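PDB 6D9N: organic hydroperoxide resistance protein from Elizabethkingia anophelis NUHP1, which probably reduces organic hydroperoxides through a pair of redox-active cysteines, as in other thiol peroxidases of the OsmC/Ohr family. Local coordinates for residues A60-C65 / Q127-S132. Numbering follows the deposited sequence.
Sequences AGYSAC and QVCPYS
Tyr62 and Cys65, one helical turn apart on helix 54-77, face Tyr131 and Cys129 at the kink between helices 115-128 and 130-135, with CA atoms 6.1 Å apart for Tyr62 and Tyr131 and 5.8 Å for Cys65 and Cys129. Cys129 leaves the first helix and is the N-cap residue of the second, its sulfur directed at Cys65. Both cysteines were modelled in two conformers; the separation of 2.7 Å between Cys65 SG and Cys129 SG, too long for a disulfide and too short for nonbonded sulfurs, is therefore doubtful, but a disulfide between them has been seen in this protein. Pro130 CD borders Cys65 SG at 3.4 Å. Tyr131 CB sits over the centre of the Tyr62 ring, a CH-pi contact 3.7 Å from the centroid. With CG anti to the carbonyl carbon (chi1 -80°), the Tyr131 ring runs back over Gly61, bringing OH within 3.2 Å of Gly61 CA. That hydroxyl bonds to Pro54 O of the second subunit. Ser132 OG meets Tyr62 OH in the ring plane by a 2.8 Å hydrogen bond and also bonds His126. A thiocyanate ion, derived from the crystallisation liquor, lies about 4 Å from the Cys65 side chain. A helix-borne cysteine facing a second cysteine in a buried pocket beside the dimer interface is consistent with the redox-active site of Ohr proteins.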
loop_
_atom_site.group_PDB
_atom_site.type_symbol
_atom_site.label_atom_id
_atom_site.label_comp_id
_atom_site.label_asym_id
_atom_site.label_seq_id
_atom_site.Cartn_x
_atom_site.Cartn_y
_atom_site.Cartn_z
ATOM N N ALA B 60 -3.524 5.037 3.588
ATOM C CA ALA B 60 -2.539 5.561 4.525
ATOM C C ALA B 60 -1.149 5.592 3.893
ATOM O O ALA B 60 -0.428 6.610 3.963
ATOM C CB ALA B 60 -2.557 4.717 5.792
ATOM N N GLY B 61 -0.764 4.484 3.252
ATOM C CA GLY B 61 0.550 4.422 2.634
ATOM C C GLY B 61 0.700 5.402 1.485
ATOM O O GLY B 61 1.761 6.014 1.330
ATOM N N TYR B 62 -0.325 5.514 0.630
ATOM C CA TYR B 62 -0.201 6.394 -0.525
ATOM C C TYR B 62 -0.138 7.855 -0.073
ATOM O O TYR B 62 0.685 8.647 -0.562
ATOM C CB TYR B 62 -1.350 6.148 -1.498
ATOM C CG TYR B 62 -1.049 6.492 -2.954
ATOM C CD1 TYR B 62 -1.793 5.882 -3.983
ATOM C CD2 TYR B 62 -0.068 7.428 -3.328
ATOM C CE1 TYR B 62 -1.550 6.171 -5.317
ATOM C CE2 TYR B 62 0.190 7.706 -4.675
ATOM C CZ TYR B 62 -0.571 7.097 -5.645
ATOM O OH TYR B 62 -0.382 7.379 -6.988
ATOM N N SER B 63 -1.019 8.256 0.844
ATOM C CA SER B 63 -0.970 9.632 1.333
ATOM C C SER B 63 0.391 9.946 1.939
ATOM O O SER B 63 0.952 11.006 1.650
ATOM C CB SER B 63 -2.107 9.915 2.309
ATOM O OG SER B 63 -1.984 9.184 3.504
ATOM N N ALA B 64 0.959 9.020 2.718
ATOM C CA ALA B 64 2.278 9.248 3.292
ATOM C C ALA B 64 3.383 9.245 2.235
ATOM O O ALA B 64 4.305 10.074 2.297
ATOM C CB ALA B 64 2.544 8.185 4.353
ATOM N N CYS B 65 3.335 8.327 1.272
ATOM C CA CYS B 65 4.325 8.291 0.203
ATOM C C CYS B 65 4.310 9.598 -0.570
ATOM O O CYS B 65 5.357 10.210 -0.841
ATOM C CB CYS B 65 3.975 7.118 -0.744
ATOM S SG CYS B 65 5.166 6.926 -2.123
ATOM N N GLN B 127 6.116 11.756 -9.908
ATOM C CA GLN B 127 7.139 10.924 -10.495
ATOM C C GLN B 127 8.081 10.346 -9.449
ATOM O O GLN B 127 8.734 9.337 -9.728
ATOM C CB GLN B 127 7.925 11.717 -11.549
ATOM C CG GLN B 127 7.050 12.166 -12.732
ATOM C CD GLN B 127 6.368 10.979 -13.504
ATOM O OE1 GLN B 127 7.004 9.928 -13.830
ATOM N NE2 GLN B 127 5.060 11.124 -13.751
ATOM N N VAL B 128 8.179 10.952 -8.266
ATOM C CA VAL B 128 9.098 10.480 -7.232
ATOM C C VAL B 128 8.478 9.355 -6.415
ATOM O O VAL B 128 9.140 8.352 -6.144
ATOM C CB VAL B 128 9.500 11.678 -6.340
ATOM C CG1 VAL B 128 10.241 11.221 -5.075
ATOM C CG2 VAL B 128 10.345 12.656 -7.132
ATOM N N CYS B 129 7.216 9.524 -6.025
ATOM C CA CYS B 129 6.478 8.605 -5.155
ATOM C C CYS B 129 6.436 7.176 -5.710
ATOM O O CYS B 129 5.839 6.948 -6.782
ATOM C CB CYS B 129 5.061 9.169 -5.032
ATOM S SG CYS B 129 3.865 8.177 -4.167
ATOM N N PRO B 130 6.957 6.185 -4.988
ATOM C CA PRO B 130 6.853 4.810 -5.511
ATOM C C PRO B 130 5.444 4.297 -5.703
ATOM O O PRO B 130 5.249 3.472 -6.604
ATOM C CB PRO B 130 7.619 3.970 -4.477
ATOM C CG PRO B 130 8.666 4.915 -4.022
ATOM C CD PRO B 130 7.990 6.288 -3.969
ATOM N N TYR B 131 4.468 4.742 -4.916
ATOM C CA TYR B 131 3.114 4.233 -5.120
ATOM C C TYR B 131 2.561 4.721 -6.444
ATOM O O TYR B 131 1.825 3.981 -7.128
ATOM C CB TYR B 131 2.173 4.689 -4.025
ATOM C CG TYR B 131 2.202 3.945 -2.689
ATOM C CD1 TYR B 131 1.029 3.477 -2.133
ATOM C CD2 TYR B 131 3.380 3.765 -1.973
ATOM C CE1 TYR B 131 1.008 2.831 -0.881
ATOM C CE2 TYR B 131 3.398 3.141 -0.734
ATOM C CZ TYR B 131 2.198 2.700 -0.171
ATOM O OH TYR B 131 2.169 2.104 1.078
ATOM N N SER B 132 2.898 5.970 -6.829
ATOM C CA SER B 132 2.499 6.464 -8.143
ATOM C C SER B 132 3.164 5.678 -9.254
ATOM O O SER B 132 2.514 5.322 -10.244
ATOM C CB SER B 132 2.839 7.948 -8.288
ATOM O OG SER B 132 2.054 8.714 -7.405
#